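Long-range contacts in alpha-glucosidase (Bacteroides thetaiotaomicron, PDB 5XFM), which hydrolyses beta-L-arabinopyranosides and alpha-galactosides as a bifunctional, calcium-binding glycoside hydrolase of family 97: residues 157-162 with 171-176; 193-198 with 221-226; 436-441 with 451-456. The protein carries 1 engineered substitution. All blocks are in the same frame, centred on the assembly; numbering follows the deposited sequence.

Interaction 1: residues 157-162 with 171-176; sequences CPQSDA and PSYEEE. With CA (calcium ion), chain E.
Cys157 rests its CB on the main-chain O of Glu176, 3.3 Å away, and the neighbouring CD of Pro158 comes to the same oxygen at 3.2 Å. The Pro158 ring and the Glu175 chain cross at about a right angle, Pro158 CD lying 3.8 Å from Glu175 CB; Pro158 O is 3.2 Å from Glu175 CG. Gln159 starts out pointing away, but with CG anti to the backbone N (chi1 170°) and a bend at chi2 its amide swings back onto the Pro171 ring, OE1 lying 3.3 Å from Pro171 CB. That OE1 also accepts a 2.6 Å bond from water 1, which in turn accepts a weak bond from Tyr173 N. With an alanine here, the Pro171 ring would probably lose its amide cover and water 1 its acceptor. Ser160 meets Pro171 and Glu175: OG sits 3.6 Å from Pro171 CA, and CB faces Glu175 OE2, whose charge is paired with Lys170. Ala162 finishes beside Pro171 CD. Both segments belong to the long loop between strands 153-156 and 178-182 of the N-terminal beta-sandwich domain, and this loop delivers Glu174, with OE2 2.5 Å from the ion, to a calcium site completed by Glu452, Glu458 and waters.

Interaction 2: residues 193-198 with 221-226; sequences YTFPCL and SRLSDV
Tyr193 and Leu223 form a single antiparallel bridge, a hydrogen-bonded pair: Tyr193 N gives a 2.7 Å bond to Leu223 O, and Leu223 N returns one of 2.8 Å to Tyr193 O. Side chains fan out from this pair. Leu223 holds CG anti to its carbonyl carbon (chi1 -74°), and its branches then divide the work. Leu223 CD1 goes to Cys197 SG, 3.7 Å away, while CG and CD2 press on Phe195, with CE1 of that ring 3.6 Å from Leu223 CG. Phe195 and Leu223 cross at about a right angle, and one face of the ring also looks onto Leu223 N, off toward the rim. Farther round the same ring, Phe195 CD2 lies 3.2 Å from Ser221 O, which approaches obliquely. Water 7 ties Phe195 N to that same carbonyl, which takes a further bond from Arg439. Arg222 sets its CB 3.2 Å from Tyr193 O, and its extended chain carries NE to the carbonyl of His191. Tyr193 OH stays 3.8 Å from Asp225 OD2, its ring turned 77° from the carboxylate, and they do not bond directly. Water 6, in the plane of the ring and 2.7 Å from Tyr193 OH, stands beside them and accepts from Val226 N, while Asp225 OD2 is bonded to Ser187. The chemistry is therefore divided: Phe195, Cys197 and Leu223 make an apolar cluster beside the two backbone bonds, while waters 6 and 7 link polar groups that the single bridge does not pair.

Interaction 3: residues 436-441 with 451-456; sequences TLPRGW and SEAVLA. With CA (calcium ion), chain E.
On the C-terminal side of the TIM-barrel strands, where enzymes of this fold place their active sites, the loop after strand 429-432 meets the end of the neighbouring parallel strand 448-451 and the loop after it, as Thr436, Leu437 and Pro438 pack against Ser451 and Ala453. The contact is small, buried and made without direct hydrogen bonds between the two segments. Ala453 makes the closest approach: its backbone takes a left-handed conformation, and its methyl CB faces the peptide linking Thr436 to Leu437, 3.6 Å from Thr436 O and 3.9 Å from Leu437 N. Beside it, Ser451 lies along the ring of Pro438, with OG 4.0 Å from Pro438 CB; the hydroxyl finds its polar partner in Tyr448 OH. Glu452, between these two packing residues, points the other way. With CG anti to the backbone N (chi1 -169°) and the rest of the chain extended, it brings both carboxylate oxygens to the calcium, OE1 at 2.7 Å from the ion and OE2 at 2.4 Å. OE1 is held as well by Gly434 N, and Arg481 binds the carbonyls of Glu452 and Ala453, so the ligand-bearing turn is fixed from several sides. The loop 436-441 is braced internally by Arg439, whose NH1 donates to Thr436 OG1 at 2.7 Å, the hydroxyl oxygen sitting 19° out of the guanidinium plane, and more weakly to Leu437 O. Glu211 forms a salt bridge with Arg439 NE. Gly440 then stands at the N-cap of the short helix 441-444, and the indole of Trp441 turns one face to the backbone of Pro438 and Arg439, with Arg439 N lying 3.3 Å above the plane of the Trp441 ring, toward its rim.

In the fold
Along the chain the three contacts follow one another, 1 then 2 then 3, yet their centres lie only 11 to 14 Å apart. Interactions 1 and 2 (11 Å) belong to the N-terminal beta domain and adjoin directly, Cys157 O probably bonding to Thr194 N. Interaction 3 belongs to the barrel, about 12 Å from interaction 1 and 14 Å from interaction 2. The domains meet at Tyr173, which packs on Thr194 and on Thr436, and at Arg439, which reaches from the barrel to both N-terminal contacts, bonding Tyr173 OH in the first. Interactions 1 and 3 also share the calcium and its four waters, so the metal joins the N-terminal domain to the barrel.

Interaction 1: residues 157-162 with 171-176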
loop_
_atom_site.group_PDB
_atom_site.type_symbol
_atom_site.label_atom_id
_atom_site.label_comp_id
_atom_site.label_asym_id
_atom_site.label_seq_id
_atom_site.Cartn_x
_atom_site.Cartn_y
_atom_site.Cartn_z
ATOM N N CYS A 157 1.418 -9.539 9.087
ATOM C CA CYS A 157 2.646 -9.010 9.667
ATOM C C CYS A 157 2.281 -8.205 10.913
ATOM O O CYS A 157 1.314 -7.431 10.910
ATOM C CB CYS A 157 3.416 -8.151 8.661
ATOM S SG CYS A 157 2.523 -6.692 8.082
ATOM N N PRO A 158 3.056 -8.382 11.986
ATOM C CA PRO A 158 2.696 -7.816 13.283
ATOM C C PRO A 158 2.982 -6.330 13.382
ATOM O O PRO A 158 3.823 -5.808 12.651
ATOM C CB PRO A 158 3.591 -8.589 14.241
ATOM C CG PRO A 158 4.843 -8.794 13.428
ATOM C CD PRO A 158 4.355 -9.079 12.039
ATOM N N GLN A 159 2.256 -5.660 14.265
ATOM C CA GLN A 159 2.607 -4.314 14.681
ATOM C C GLN A 159 3.724 -4.396 15.729
ATOM O O GLN A 159 3.656 -5.211 16.647
ATOM C CB GLN A 159 1.375 -3.583 15.227
ATOM C CG GLN A 159 1.677 -2.252 15.899
ATOM C CD GLN A 159 2.164 -1.191 14.932
ATOM O OE1 GLN A 159 3.197 -1.353 14.279
ATOM N NE2 GLN A 159 1.441 -0.082 14.861
ATOM N N SER A 160 4.753 -3.565 15.600
ATOM C CA SER A 160 5.898 -3.655 16.511
ATOM C C SER A 160 5.639 -2.948 17.840
ATOM O O SER A 160 4.600 -2.318 18.025
ATOM C CB SER A 160 7.163 -3.077 15.858
ATOM O OG SER A 160 7.105 -1.658 15.746
ATOM N N ASP A 161 6.581 -3.077 18.771
ATOM C CA ASP A 161 6.600 -2.218 19.946
ATOM C C ASP A 161 6.798 -0.788 19.471
ATOM O O ASP A 161 7.179 -0.557 18.320
ATOM C CB ASP A 161 7.718 -2.599 20.926
ATOM C CG ASP A 161 7.575 -4.007 21.470
ATOM O OD1 ASP A 161 6.457 -4.375 21.890
ATOM O OD2 ASP A 161 8.589 -4.740 21.484
ATOM N N ALA A 162 6.505 0.168 20.344
ATOM C CA ALA A 162 6.745 1.565 20.036
ATOM C C ALA A 162 8.158 1.947 20.458
ATOM O O ALA A 162 8.655 1.452 21.468
ATOM C CB ALA A 162 5.715 2.454 20.724
ATOM N N PRO A 171 6.836 2.433 15.552
ATOM C CA PRO A 171 6.449 1.614 14.391
ATOM C C PRO A 171 6.665 2.287 13.042
ATOM O O PRO A 171 6.555 3.514 12.940
ATOM C CB PRO A 171 4.948 1.365 14.617
ATOM C CG PRO A 171 4.707 1.690 16.080
ATOM C CD PRO A 171 5.663 2.807 16.359
ATOM N N SER A 172 6.952 1.486 12.016
ATOM C CA SER A 172 7.189 2.018 10.674
ATOM C C SER A 172 6.670 1.070 9.595
ATOM O O SER A 172 7.053 1.172 8.429
ATOM C CB SER A 172 8.687 2.293 10.462
ATOM O OG SER A 172 9.485 1.191 10.878
ATOM N N TYR A 173 5.787 0.157 9.998
ATOM C CA TYR A 173 5.154 -0.787 9.084
ATOM C C TYR A 173 6.203 -1.556 8.298
ATOM O O TYR A 173 6.106 -1.722 7.080
ATOM C CB TYR A 173 4.179 -0.047 8.152
ATOM C CG TYR A 173 2.882 0.310 8.836
ATOM C CD1 TYR A 173 2.882 1.076 9.998
ATOM C CD2 TYR A 173 1.656 -0.109 8.326
ATOM C CE1 TYR A 173 1.709 1.406 10.637
ATOM C CE2 TYR A 173 0.467 0.223 8.960
ATOM C CZ TYR A 173 0.504 0.981 10.116
ATOM O OH TYR A 173 -0.662 1.318 10.762
ATOM N N GLU A 174 7.222 -2.013 9.012
ATOM C CA GLU A 174 8.323 -2.735 8.395
ATOM C C GLU A 174 8.546 -4.085 9.073
ATOM O O GLU A 174 9.603 -4.337 9.635
ATOM C CB GLU A 174 9.599 -1.880 8.428
ATOM C CG GLU A 174 9.678 -0.873 7.278
ATOM C CD GLU A 174 10.664 0.268 7.521
ATOM O OE1 GLU A 174 11.169 0.415 8.650
ATOM O OE2 GLU A 174 10.968 1.001 6.557
ATOM N N GLU A 175 7.546 -4.960 9.005
ATOM C CA GLU A 175 7.646 -6.256 9.666
ATOM C C GLU A 175 7.400 -7.411 8.700
ATOM O O GLU A 175 6.959 -7.213 7.567
ATOM C CB GLU A 175 6.669 -6.326 10.842
ATOM C CG GLU A 175 6.820 -5.164 11.825
ATOM C CD GLU A 175 8.153 -5.150 12.554
ATOM O OE1 GLU A 175 8.707 -6.237 12.833
ATOM O OE2 GLU A 175 8.657 -4.039 12.838
ATOM N N GLU A 176 7.699 -8.621 9.154
ATOM C CA GLU A 176 7.662 -9.787 8.285
ATOM C C GLU A 176 6.355 -10.545 8.417
ATOM O O GLU A 176 5.683 -10.460 9.444
ATOM C CB GLU A 176 8.828 -10.720 8.600
ATOM C CG GLU A 176 10.179 -10.151 8.252
ATOM C CD GLU A 176 11.305 -11.074 8.649
ATOM O OE1 GLU A 176 11.680 -11.940 7.828
ATOM O OE2 GLU A 176 11.802 -10.946 9.783
HETATM CA CA CA E . 12.676 2.680 5.729
HETATM O O HOH W 1 4.626 -1.631 12.167
HETATM O O HOH W 2 13.821 1.916 7.820
HETATM O O HOH W 3 12.306 4.378 7.326
HETATM O O HOH W 4 15.390 2.969 6.534
HETATM O O HOH W 5 13.447 4.528 4.381
#

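Interaction 2: residues 193-198 with 221-226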
loop_
_atom_site.group_PDB
_atom_site.type_symbol
_atom_site.label_atom_id
_atom_site.label_comp_id
_atom_site.label_asym_id
_atom_site.label_seq_id
_atom_site.Cartn_x
_atom_site.Cartn_y
_atom_site.Cartn_z
ATOM N N TYR A 193 -1.784 -6.785 14.518
ATOM C CA TYR A 193 -1.264 -6.755 13.154
ATOM C C TYR A 193 -1.669 -5.489 12.407
ATOM O O TYR A 193 -2.760 -4.960 12.616
ATOM C CB TYR A 193 -1.757 -7.986 12.394
ATOM C CG TYR A 193 -1.627 -9.252 13.201
ATOM C CD1 TYR A 193 -0.452 -9.987 13.193
ATOM C CD2 TYR A 193 -2.675 -9.699 13.997
ATOM C CE1 TYR A 193 -0.332 -11.138 13.940
ATOM C CE2 TYR A 193 -2.560 -10.847 14.750
ATOM C CZ TYR A 193 -1.388 -11.562 14.718
ATOM O OH TYR A 193 -1.276 -12.706 15.460
ATOM N N THR A 194 -0.800 -5.002 11.532
ATOM C CA THR A 194 -1.143 -3.816 10.757
ATOM C C THR A 194 -1.820 -4.187 9.443
ATOM O O THR A 194 -1.559 -5.254 8.876
ATOM C CB THR A 194 0.085 -2.931 10.469
ATOM O OG1 THR A 194 1.041 -3.657 9.690
ATOM C CG2 THR A 194 0.699 -2.455 11.768
ATOM N N PHE A 195 -2.700 -3.300 8.981
ATOM C CA PHE A 195 -3.433 -3.478 7.728
ATOM C C PHE A 195 -2.492 -3.441 6.533
ATOM O O PHE A 195 -1.410 -2.859 6.620
ATOM C CB PHE A 195 -4.522 -2.400 7.576
ATOM C CG PHE A 195 -5.670 -2.545 8.541
ATOM C CD1 PHE A 195 -6.338 -3.756 8.673
ATOM C CD2 PHE A 195 -6.083 -1.468 9.311
ATOM C CE1 PHE A 195 -7.397 -3.892 9.554
ATOM C CE2 PHE A 195 -7.140 -1.597 10.197
ATOM C CZ PHE A 195 -7.799 -2.812 10.319
ATOM N N PRO A 196 -2.885 -4.089 5.421
ATOM C CA PRO A 196 -4.081 -4.935 5.319
ATOM C C PRO A 196 -3.791 -6.356 5.782
ATOM O O PRO A 196 -2.626 -6.732 5.954
ATOM C CB PRO A 196 -4.418 -4.878 3.826
ATOM C CG PRO A 196 -3.071 -4.739 3.168
ATOM C CD PRO A 196 -2.270 -3.855 4.101
ATOM N N CYS A 197 -4.845 -7.135 5.982
ATOM C CA CYS A 197 -4.709 -8.455 6.574
ATOM C C CYS A 197 -5.421 -9.515 5.743
ATOM O O CYS A 197 -6.626 -9.429 5.526
ATOM C CB CYS A 197 -5.265 -8.434 7.993
ATOM S SG CYS A 197 -4.447 -7.245 9.057
ATOM N N LEU A 198 -4.674 -10.522 5.300
ATOM C CA LEU A 198 -5.214 -11.537 4.401
ATOM C C LEU A 198 -5.569 -12.826 5.141
ATOM O O LEU A 198 -4.802 -13.332 5.951
ATOM C CB LEU A 198 -4.220 -11.839 3.270
ATOM C CG LEU A 198 -4.706 -12.842 2.214
ATOM C CD1 LEU A 198 -5.983 -12.345 1.513
ATOM C CD2 LEU A 198 -3.631 -13.139 1.195
ATOM N N SER A 221 -5.807 2.837 12.251
ATOM C CA SER A 221 -6.119 1.688 13.092
ATOM C C SER A 221 -5.421 0.425 12.602
ATOM O O SER A 221 -4.803 0.416 11.535
ATOM C CB SER A 221 -7.630 1.464 13.163
ATOM O OG SER A 221 -8.246 2.440 13.983
ATOM N N ARG A 222 -5.533 -0.636 13.391
ATOM C CA ARG A 222 -4.899 -1.912 13.070
ATOM C C ARG A 222 -5.745 -3.046 13.647
ATOM O O ARG A 222 -6.799 -2.793 14.237
ATOM C CB ARG A 222 -3.489 -1.973 13.639
ATOM C CG ARG A 222 -3.484 -2.173 15.133
ATOM C CD ARG A 222 -2.107 -2.136 15.716
ATOM N NE ARG A 222 -2.172 -2.370 17.149
ATOM C CZ ARG A 222 -2.377 -1.416 18.043
ATOM N NH1 ARG A 222 -2.542 -0.167 17.640
ATOM N NH2 ARG A 222 -2.433 -1.715 19.333
ATOM N N LEU A 223 -5.310 -4.290 13.470
ATOM C CA LEU A 223 -6.011 -5.408 14.100
ATOM C C LEU A 223 -5.331 -5.825 15.402
ATOM O O LEU A 223 -4.093 -5.817 15.506
ATOM C CB LEU A 223 -6.118 -6.612 13.151
ATOM C CG LEU A 223 -7.129 -6.514 12.002
ATOM C CD1 LEU A 223 -7.310 -7.857 11.297
ATOM C CD2 LEU A 223 -8.461 -5.959 12.479
ATOM N N SER A 224 -6.143 -6.148 16.406
ATOM C CA SER A 224 -5.633 -6.674 17.671
ATOM C C SER A 224 -5.123 -8.101 17.504
ATOM O O SER A 224 -5.207 -8.690 16.428
ATOM C CB SER A 224 -6.714 -6.666 18.754
ATOM O OG SER A 224 -7.757 -7.582 18.451
ATOM N N ASP A 225 -4.587 -8.656 18.583
ATOM C CA ASP A 225 -4.363 -10.090 18.638
ATOM C C ASP A 225 -5.732 -10.779 18.614
ATOM O O ASP A 225 -6.762 -10.140 18.871
ATOM C CB ASP A 225 -3.580 -10.485 19.892
ATOM C CG ASP A 225 -2.078 -10.326 19.717
ATOM O OD1 ASP A 225 -1.480 -9.491 20.427
ATOM O OD2 ASP A 225 -1.492 -11.067 18.904
ATOM N N VAL A 226 -5.744 -12.062 18.269
ATOM C CA VAL A 226 -6.972 -12.836 18.287
ATOM C C VAL A 226 -7.478 -12.943 19.708
ATOM O O VAL A 226 -6.697 -12.913 20.660
ATOM C CB VAL A 226 -6.795 -14.261 17.740
ATOM C CG1 VAL A 226 -8.151 -14.911 17.470
ATOM C CG2 VAL A 226 -6.007 -14.234 16.507
HETATM O O HOH W 6 -3.139 -13.339 17.311
HETATM O O HOH W 7 -2.412 -0.921 10.852
#

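Interaction 3: residues 436-441 with 451-456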
loop_
_atom_site.group_PDB
_atom_site.type_symbol
_atom_site.label_atom_id
_atom_site.label_comp_id
_atom_site.label_asym_id
_atom_site.label_seq_id
_atom_site.Cartn_x
_atom_site.Cartn_y
_atom_site.Cartn_z
ATOM N N THR A 436 3.247 5.030 7.824
ATOM C CA THR A 436 2.106 4.151 7.943
ATOM C C THR A 436 1.556 3.788 6.574
ATOM O O THR A 436 1.920 4.401 5.562
ATOM C CB THR A 436 1.007 4.793 8.777
ATOM O OG1 THR A 436 -0.007 3.825 9.081
ATOM C CG2 THR A 436 0.397 5.996 8.051
ATOM N N LEU A 437 0.671 2.793 6.561
ATOM C CA LEU A 437 0.005 2.353 5.344
ATOM C C LEU A 437 -0.819 3.494 4.759
ATOM O O LEU A 437 -1.468 4.224 5.506
ATOM C CB LEU A 437 -0.902 1.153 5.639
ATOM C CG LEU A 437 -1.663 0.520 4.475
ATOM C CD1 LEU A 437 -0.707 -0.374 3.709
ATOM C CD2 LEU A 437 -2.895 -0.269 4.934
ATOM N N PRO A 438 -0.781 3.668 3.424
ATOM C CA PRO A 438 -1.646 4.654 2.770
ATOM C C PRO A 438 -3.090 4.169 2.792
ATOM O O PRO A 438 -3.342 2.977 2.611
ATOM C CB PRO A 438 -1.098 4.716 1.343
ATOM C CG PRO A 438 -0.519 3.357 1.126
ATOM C CD PRO A 438 0.072 2.962 2.450
ATOM N N ARG A 439 -4.028 5.067 3.049
ATOM C CA ARG A 439 -5.412 4.643 3.195
ATOM C C ARG A 439 -6.310 5.348 2.179
ATOM O O ARG A 439 -7.093 6.233 2.532
ATOM C CB ARG A 439 -5.866 4.893 4.632
ATOM C CG ARG A 439 -5.450 3.770 5.590
ATOM C CD ARG A 439 -4.950 4.355 6.898
ATOM N NE ARG A 439 -4.743 3.384 7.972
ATOM C CZ ARG A 439 -3.552 3.032 8.450
ATOM N NH1 ARG A 439 -2.445 3.546 7.934
ATOM N NH2 ARG A 439 -3.466 2.159 9.445
ATOM N N GLY A 440 -6.183 4.955 0.912
ATOM C CA GLY A 440 -6.926 5.597 -0.155
ATOM C C GLY A 440 -6.315 6.944 -0.506
ATOM O O GLY A 440 -6.985 7.812 -1.065
ATOM N N TRP A 441 -5.041 7.123 -0.169
ATOM C CA TRP A 441 -4.418 8.440 -0.256
ATOM C C TRP A 441 -4.193 8.989 -1.680
ATOM O O TRP A 441 -4.159 10.209 -1.858
ATOM C CB TRP A 441 -3.090 8.424 0.520
ATOM C CG TRP A 441 -3.306 8.444 2.017
ATOM C CD1 TRP A 441 -4.500 8.315 2.670
ATOM C CD2 TRP A 441 -2.316 8.654 3.033
ATOM N NE1 TRP A 441 -4.311 8.410 4.025
ATOM C CE2 TRP A 441 -2.981 8.618 4.277
ATOM C CE3 TRP A 441 -0.931 8.862 3.015
ATOM C CZ2 TRP A 441 -2.310 8.783 5.490
ATOM C CZ3 TRP A 441 -0.266 9.027 4.220
ATOM C CH2 TRP A 441 -0.955 8.984 5.441
ATOM N N SER A 451 4.157 5.445 -0.887
ATOM C CA SER A 451 4.552 5.241 0.503
ATOM C C SER A 451 5.453 4.018 0.647
ATOM O O SER A 451 5.417 3.102 -0.182
ATOM C CB SER A 451 3.318 5.053 1.393
ATOM O OG SER A 451 2.577 6.249 1.528
ATOM N N GLU A 452 6.246 3.983 1.710
ATOM C CA GLU A 452 7.064 2.803 1.972
ATOM C C GLU A 452 6.156 1.766 2.652
ATOM O O GLU A 452 5.559 0.930 1.976
ATOM C CB GLU A 452 8.290 3.155 2.825
ATOM C CG GLU A 452 9.348 2.045 2.949
ATOM C CD GLU A 452 10.496 2.453 3.862
ATOM O OE1 GLU A 452 10.252 3.256 4.791
ATOM O OE2 GLU A 452 11.637 1.979 3.658
ATOM N N ALA A 453 6.019 1.860 3.972
ATOM C CA ALA A 453 5.147 0.975 4.754
ATOM C C ALA A 453 5.322 -0.495 4.383
ATOM O O ALA A 453 4.349 -1.238 4.273
ATOM C CB ALA A 453 3.690 1.385 4.585
ATOM N N VAL A 454 6.574 -0.906 4.220
ATOM C CA VAL A 454 6.912 -2.269 3.841
ATOM C C VAL A 454 8.404 -2.455 4.064
ATOM O O VAL A 454 9.156 -1.474 4.137
ATOM C CB VAL A 454 6.561 -2.563 2.353
ATOM C CG1 VAL A 454 7.479 -1.790 1.420
ATOM C CG2 VAL A 454 6.643 -4.045 2.044
ATOM N N LEU A 455 8.824 -3.707 4.198
ATOM C CA LEU A 455 10.233 -4.037 4.197
ATOM C C LEU A 455 10.751 -3.844 2.774
ATOM O O LEU A 455 10.616 -4.724 1.923
ATOM C CB LEU A 455 10.447 -5.465 4.703
ATOM C CG LEU A 455 10.333 -5.535 6.227
ATOM C CD1 LEU A 455 10.150 -6.943 6.722
ATOM C CD2 LEU A 455 11.582 -4.916 6.843
ATOM N N ALA A 456 11.325 -2.674 2.519
ATOM C CA ALA A 456 11.765 -2.322 1.172
ATOM C C ALA A 456 13.105 -2.966 0.822
ATOM O O ALA A 456 13.710 -3.668 1.634
ATOM C CB ALA A 456 11.852 -0.806 1.022
HETATM CA CA CA E . 12.676 2.680 5.729
HETATM O O HOH W 3 12.306 4.378 7.326
HETATM O O HOH W 2 13.821 1.916 7.820
HETATM O O HOH W 4 15.390 2.969 6.534
HETATM O O HOH W 5 13.447 4.528 4.381
#